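Local coordinates for protein N-acetylglucosaminidase (Paenibacillus barengoltzii, PDB 6INX) that probably hydrolyses N-acetylglucosamine-containing glycans, as a glycoside hydrolase of family 18, at residues Q174-R188 with V225-R239. Residues are numbered along the deposited sequence; the frame is centred on the assembly and turned at random.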
loop_
_atom_site.group_PDB
_atom_site.type_symbol
_atom_site.label_atom_id
_atom_site.label_comp_id
_atom_site.label_asym_id
_atom_site.label_seq_id
_atom_site.Cartn_x
_atom_site.Cartn_y
_atom_site.Cartn_z
ATOM N N GLN A 174 11.150 18.502 11.160
ATOM C CA GLN A 174 11.423 18.086 12.535
ATOM C C GLN A 174 12.119 19.174 13.340
ATOM O O GLN A 174 11.974 19.221 14.568
ATOM C CB GLN A 174 12.236 16.786 12.560
ATOM C CG GLN A 174 13.612 16.895 11.916
ATOM C CD GLN A 174 14.682 17.418 12.864
ATOM O OE1 GLN A 174 14.517 17.392 14.082
ATOM N NE2 GLN A 174 15.782 17.906 12.300
ATOM N N ARG A 175 12.868 20.056 12.669
ATOM C CA ARG A 175 13.648 21.070 13.372
ATOM C C ARG A 175 12.764 22.012 14.183
ATOM O O ARG A 175 13.208 22.561 15.198
ATOM C CB ARG A 175 14.498 21.833 12.351
ATOM C CG ARG A 175 14.508 23.335 12.481
ATOM C CD ARG A 175 15.249 23.962 11.298
ATOM N NE ARG A 175 15.201 25.422 11.331
ATOM C CZ ARG A 175 16.117 26.186 11.921
ATOM N NH1 ARG A 175 17.158 25.630 12.529
ATOM N NH2 ARG A 175 15.993 27.507 11.901
ATOM N N TYR A 176 11.507 22.187 13.779
ATOM C CA TYR A 176 10.610 23.134 14.431
ATOM C C TYR A 176 9.721 22.494 15.485
ATOM O O TYR A 176 8.944 23.203 16.132
ATOM C CB TYR A 176 9.744 23.833 13.379
ATOM C CG TYR A 176 10.606 24.441 12.315
ATOM C CD1 TYR A 176 11.437 25.508 12.612
ATOM C CD2 TYR A 176 10.639 23.913 11.032
ATOM C CE1 TYR A 176 12.254 26.057 11.649
ATOM C CE2 TYR A 176 11.457 24.459 10.060
ATOM C CZ TYR A 176 12.263 25.528 10.380
ATOM O OH TYR A 176 13.086 26.071 9.420
ATOM N N LEU A 177 9.851 21.190 15.711
ATOM C CA LEU A 177 8.912 20.445 16.537
ATOM C C LEU A 177 9.584 19.880 17.781
ATOM O O LEU A 177 10.740 19.441 17.734
ATOM C CB LEU A 177 8.339 19.276 15.749
ATOM C CG LEU A 177 7.680 19.665 14.431
ATOM C CD1 LEU A 177 7.164 18.407 13.766
ATOM C CD2 LEU A 177 6.571 20.690 14.670
ATOM N N ASP A 178 8.842 19.874 18.888
ATOM C CA ASP A 178 9.323 19.191 20.086
ATOM C C ASP A 178 9.363 17.689 19.874
ATOM O O ASP A 178 10.293 17.015 20.332
ATOM C CB ASP A 178 8.433 19.530 21.280
ATOM C CG ASP A 178 8.525 20.983 21.676
ATOM O OD1 ASP A 178 9.371 21.315 22.530
ATOM O OD2 ASP A 178 7.774 21.799 21.125
ATOM N N PHE A 179 8.347 17.144 19.213
ATOM C CA PHE A 179 8.381 15.756 18.777
ATOM C C PHE A 179 7.380 15.564 17.648
ATOM O O PHE A 179 6.564 16.445 17.351
ATOM C CB PHE A 179 8.168 14.751 19.922
ATOM C CG PHE A 179 6.942 14.995 20.764
ATOM C CD1 PHE A 179 7.059 15.582 22.014
ATOM C CD2 PHE A 179 5.686 14.589 20.342
ATOM C CE1 PHE A 179 5.944 15.780 22.812
ATOM C CE2 PHE A 179 4.564 14.788 21.138
ATOM C CZ PHE A 179 4.696 15.383 22.373
ATOM N N VAL A 180 7.502 14.407 16.992
ATOM C CA VAL A 180 6.641 13.976 15.897
ATOM C C VAL A 180 5.878 12.754 16.384
ATOM O O VAL A 180 6.488 11.739 16.738
ATOM C CB VAL A 180 7.473 13.611 14.657
ATOM C CG1 VAL A 180 6.567 13.098 13.521
ATOM C CG2 VAL A 180 8.322 14.788 14.212
ATOM N N GLN A 181 4.550 12.828 16.386
ATOM C CA GLN A 181 3.725 11.685 16.770
ATOM C C GLN A 181 3.365 10.906 15.515
ATOM O O GLN A 181 2.643 11.411 14.653
ATOM C CB GLN A 181 2.468 12.163 17.478
ATOM C CG GLN A 181 2.761 12.985 18.705
ATOM C CD GLN A 181 1.517 13.602 19.260
ATOM O OE1 GLN A 181 0.942 14.508 18.652
ATOM N NE2 GLN A 181 1.074 13.112 20.410
ATOM N N LEU A 182 3.857 9.679 15.409
ATOM C CA LEU A 182 3.524 8.834 14.273
ATOM C C LEU A 182 2.202 8.142 14.556
ATOM O O LEU A 182 2.072 7.390 15.532
ATOM C CB LEU A 182 4.620 7.803 14.000
ATOM C CG LEU A 182 6.033 8.328 13.805
ATOM C CD1 LEU A 182 6.957 7.158 13.469
ATOM C CD2 LEU A 182 6.034 9.389 12.722
ATOM N N MET A 183 1.220 8.386 13.696
ATOM C CA MET A 183 -0.096 7.778 13.868
ATOM C C MET A 183 -0.027 6.339 13.355
ATOM O O MET A 183 -0.517 6.000 12.274
ATOM C CB MET A 183 -1.156 8.596 13.145
ATOM C CG MET A 183 -1.497 9.897 13.886
ATOM S SD MET A 183 -2.818 10.834 13.100
ATOM C CE MET A 183 -1.952 11.315 11.619
ATOM N N THR A 184 0.620 5.488 14.161
ATOM C CA THR A 184 0.767 4.065 13.832
ATOM C C THR A 184 -0.496 3.288 14.229
ATOM O O THR A 184 -0.480 2.318 14.992
ATOM C CB THR A 184 2.050 3.478 14.419
ATOM O OG1 THR A 184 2.082 3.675 15.840
ATOM C CG2 THR A 184 3.279 4.121 13.789
ATOM N N TYR A 185 -1.611 3.757 13.675
ATOM C CA TYR A 185 -2.921 3.142 13.796
ATOM C C TYR A 185 -3.701 3.542 12.552
ATOM O O TYR A 185 -3.291 4.437 11.806
ATOM C CB TYR A 185 -3.643 3.504 15.110
ATOM C CG TYR A 185 -3.609 4.951 15.547
ATOM C CD1 TYR A 185 -4.335 5.920 14.878
ATOM C CD2 TYR A 185 -2.860 5.344 16.653
ATOM C CE1 TYR A 185 -4.319 7.245 15.293
ATOM C CE2 TYR A 185 -2.849 6.672 17.085
ATOM C CZ TYR A 185 -3.571 7.610 16.390
ATOM O OH TYR A 185 -3.574 8.930 16.791
ATOM N N ASP A 186 -4.829 2.867 12.322
ATOM C CA ASP A 186 -5.534 2.956 11.030
ATOM C C ASP A 186 -4.588 2.674 9.863
ATOM O O ASP A 186 -4.798 3.167 8.751
ATOM C CB ASP A 186 -6.223 4.311 10.798
ATOM C CG ASP A 186 -7.189 4.683 11.887
ATOM O OD1 ASP A 186 -7.789 3.782 12.500
ATOM O OD2 ASP A 186 -7.349 5.907 12.118
ATOM N N MET A 187 -3.524 1.899 10.107
ATOM C CA MET A 187 -2.540 1.668 9.050
ATOM C C MET A 187 -3.099 0.781 7.955
ATOM O O MET A 187 -2.613 0.828 6.814
ATOM C CB MET A 187 -1.252 1.068 9.616
ATOM C CG MET A 187 -0.445 2.087 10.438
ATOM S SD MET A 187 1.170 1.522 10.998
ATOM C CE MET A 187 0.673 0.327 12.249
ATOM N N ARG A 188 -4.090 -0.029 8.306
ATOM C CA ARG A 188 -4.967 -0.741 7.394
ATOM C C ARG A 188 -6.373 -0.431 7.869
ATOM O O ARG A 188 -6.672 -0.585 9.056
ATOM C CB ARG A 188 -4.717 -2.244 7.486
ATOM C CG ARG A 188 -3.299 -2.608 7.077
ATOM C CD ARG A 188 -2.921 -4.034 7.488
ATOM N NE ARG A 188 -1.551 -4.300 7.066
ATOM C CZ ARG A 188 -0.457 -3.818 7.656
ATOM N NH1 ARG A 188 -0.552 -3.032 8.725
ATOM N NH2 ARG A 188 0.743 -4.091 7.157
ATOM N N VAL A 225 14.254 12.271 10.858
ATOM C CA VAL A 225 13.678 12.600 12.160
ATOM C C VAL A 225 14.530 11.927 13.230
ATOM O O VAL A 225 14.693 10.698 13.186
ATOM C CB VAL A 225 12.217 12.160 12.274
ATOM C CG1 VAL A 225 11.674 12.550 13.643
ATOM C CG2 VAL A 225 11.383 12.767 11.151
ATOM N N PRO A 226 15.072 12.667 14.188
ATOM C CA PRO A 226 15.852 12.033 15.257
ATOM C C PRO A 226 14.985 11.085 16.071
ATOM O O PRO A 226 13.816 11.363 16.341
ATOM C CB PRO A 226 16.316 13.220 16.109
ATOM C CG PRO A 226 16.200 14.423 15.217
ATOM C CD PRO A 226 15.048 14.136 14.296
ATOM N N LYS A 227 15.574 9.956 16.478
ATOM C CA LYS A 227 14.822 8.979 17.263
ATOM C C LYS A 227 14.242 9.602 18.525
ATOM O O LYS A 227 13.120 9.273 18.932
ATOM C CB LYS A 227 15.734 7.816 17.642
ATOM C CG LYS A 227 16.038 6.909 16.490
ATOM C CD LYS A 227 16.446 5.558 17.009
ATOM C CE LYS A 227 15.837 4.484 16.166
ATOM N NZ LYS A 227 16.172 4.659 14.726
ATOM N N GLU A 228 14.996 10.491 19.173
ATOM C CA GLU A 228 14.535 11.094 20.418
ATOM C C GLU A 228 13.319 11.989 20.226
ATOM O O GLU A 228 12.747 12.449 21.224
ATOM C CB GLU A 228 15.673 11.867 21.095
ATOM C CG GLU A 228 16.124 13.101 20.339
ATOM C CD GLU A 228 17.318 12.832 19.437
ATOM O OE1 GLU A 228 18.078 13.789 19.171
ATOM O OE2 GLU A 228 17.501 11.671 18.994
ATOM N N LYS A 229 12.910 12.242 18.983
ATOM C CA LYS A 229 11.697 13.001 18.705
ATOM C C LYS A 229 10.529 12.146 18.233
ATOM O O LYS A 229 9.472 12.700 17.918
ATOM C CB LYS A 229 11.963 14.106 17.668
ATOM C CG LYS A 229 12.745 15.292 18.204
ATOM C CD LYS A 229 12.731 16.445 17.217
ATOM C CE LYS A 229 13.377 17.678 17.824
ATOM N NZ LYS A 229 13.374 18.831 16.885
ATOM N N ILE A 230 10.673 10.826 18.158
ATOM C CA ILE A 230 9.627 9.977 17.601
ATOM C C ILE A 230 8.769 9.416 18.721
ATOM O O ILE A 230 9.264 8.696 19.593
ATOM C CB ILE A 230 10.215 8.856 16.735
ATOM C CG1 ILE A 230 10.880 9.472 15.503
ATOM C CG2 ILE A 230 9.117 7.881 16.335
ATOM C CD1 ILE A 230 11.501 8.470 14.553
ATOM N N VAL A 231 7.474 9.711 18.661
ATOM C CA VAL A 231 6.467 9.165 19.560
ATOM C C VAL A 231 5.589 8.241 18.719
ATOM O O VAL A 231 5.038 8.671 17.699
ATOM C CB VAL A 231 5.647 10.300 20.193
ATOM C CG1 VAL A 231 4.419 9.765 20.938
ATOM C CG2 VAL A 231 6.537 11.147 21.113
ATOM N N ILE A 232 5.481 6.965 19.110
ATOM C CA ILE A 232 4.671 6.022 18.329
ATOM C C ILE A 232 3.235 5.990 18.830
ATOM O O ILE A 232 2.917 6.580 19.863
ATOM C CB ILE A 232 5.285 4.610 18.278
ATOM C CG1 ILE A 232 5.320 3.990 19.681
ATOM C CG2 ILE A 232 6.669 4.663 17.654
ATOM C CD1 ILE A 232 5.579 2.476 19.690
ATOM N N GLY A 233 2.354 5.314 18.102
ATOM C CA GLY A 233 0.923 5.352 18.370
ATOM C C GLY A 233 0.341 4.023 18.810
ATOM O O GLY A 233 0.691 2.964 18.268
ATOM N N ALA A 234 -0.582 4.099 19.772
ATOM C CA ALA A 234 -1.412 2.995 20.227
ATOM C C ALA A 234 -2.872 3.378 20.062
ATOM O O ALA A 234 -3.250 4.544 20.217
ATOM C CB ALA A 234 -1.167 2.670 21.710
ATOM N N ALA A 235 -3.697 2.389 19.758
ATOM C CA ALA A 235 -5.102 2.614 19.469
ATOM C C ALA A 235 -5.941 1.940 20.540
ATOM O O ALA A 235 -5.769 0.748 20.804
ATOM C CB ALA A 235 -5.467 2.048 18.098
ATOM N N PHE A 236 -6.859 2.699 21.135
ATOM C CA PHE A 236 -7.825 2.158 22.088
ATOM C C PHE A 236 -9.121 1.708 21.413
ATOM O O PHE A 236 -10.185 1.694 22.048
ATOM C CB PHE A 236 -8.122 3.188 23.187
ATOM C CG PHE A 236 -6.986 3.441 24.153
ATOM C CD1 PHE A 236 -5.714 2.925 23.963
ATOM C CD2 PHE A 236 -7.211 4.241 25.269
ATOM C CE1 PHE A 236 -4.693 3.184 24.880
ATOM C CE2 PHE A 236 -6.197 4.497 26.182
ATOM C CZ PHE A 236 -4.950 3.983 25.987
ATOM N N TYR A 237 -9.056 1.317 20.139
ATOM C CA TYR A 237 -10.240 0.950 19.365
ATOM C C TYR A 237 -9.780 0.035 18.239
ATOM O O TYR A 237 -8.581 -0.094 17.967
ATOM C CB TYR A 237 -10.934 2.196 18.780
ATOM C CG TYR A 237 -10.039 2.838 17.754
ATOM C CD1 TYR A 237 -9.026 3.696 18.145
ATOM C CD2 TYR A 237 -10.145 2.516 16.398
ATOM C CE1 TYR A 237 -8.147 4.245 17.229
ATOM C CE2 TYR A 237 -9.280 3.066 15.474
ATOM C CZ TYR A 237 -8.285 3.923 15.899
ATOM O OH TYR A 237 -7.413 4.451 14.990
ATOM N N SER A 238 -10.752 -0.556 17.550
ATOM C CA SER A 238 -10.482 -1.556 16.528
ATOM C C SER A 238 -10.814 -1.066 15.123
ATOM O O SER A 238 -11.557 -0.107 14.920
ATOM C CB SER A 238 -11.274 -2.836 16.813
ATOM O OG SER A 238 -12.673 -2.643 16.667
ATOM N N ARG A 239 -10.257 -1.777 14.142
ATOM C CA ARG A 239 -10.708 -1.726 12.759
ATOM C C ARG A 239 -11.296 -3.088 12.422
ATOM O O ARG A 239 -10.857 -4.110 12.953
ATOM C CB ARG A 239 -9.533 -1.421 11.812
ATOM C CG ARG A 239 -9.129 0.061 11.761
ATOM C CD ARG A 239 -10.085 0.857 10.895
ATOM N NE ARG A 239 -9.859 2.293 11.021
ATOM C CZ ARG A 239 -10.469 3.207 10.280
ATOM N NH1 ARG A 239 -11.333 2.849 9.335
ATOM N NH2 ARG A 239 -10.209 4.490 10.484
#
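Val180 pairs with Ile230 and Gln181 with Val231 in parallel register. Val180 N donates to Lys229 O at 2.8 Å, Val231 N to Val180 O, and Leu182 N to Val231 O. Strands 179-183 and 230-235 are neighbours in the barrel of this TIM-barrel enzyme, joined by a beta-alpha-beta crossover through helix 213-222.

Side chains pack on both faces of the pair. On one face, Leu182 brings CD1 to 3.7 Å from CG2 of Ile230, on the side covered by helix 213-222, whose Ser216 and Phe220 touch Leu182. On the other, CG2 of Val231 meets the CD2 side of the Phe179 ring obliquely.

Beyond Leu182 the backbone ladder gives way to a side chain. Thr184 holds OG1 between its own N and carbonyl carbon (chi1 56°), and OG1 accepts from Gly233 N at 2.8 Å. The Tyr185 ring brings its edge to Gly233, and its CB rests on Ala235 CB. The Tyr185 side chain also touches Met322 and Trp324 of strand 320-324.

Asp186 closes this end. Its OD1 accepts from Tyr237 OH at 2.6 Å and forms a salt bridge with Arg239 NE at 2.9 Å. The guanidinium stands nearly upright to the carboxylate, 84° between planes, and meets OD1 with its edge. Arg239 NH1 is held by Gly259 O. Met183 to Asp186 resemble the Met-x-Tyr-Asp motif of family 18, near the C-terminal end of the barrel strand.

At the other end, the extended Lys229 chain carries NZ to two carbonyls, Gln174 O at 2.7 Å and Leu177 O at 2.8 Å. Gln174 OE1 adds a weak bond, and its amide lies against Pro226 CD.

A lysine ammonium thus ties down the turn at 174-177. At the Asp186 end a carboxylate joins the two segments, its OD1 fixed by two donors from opposite faces.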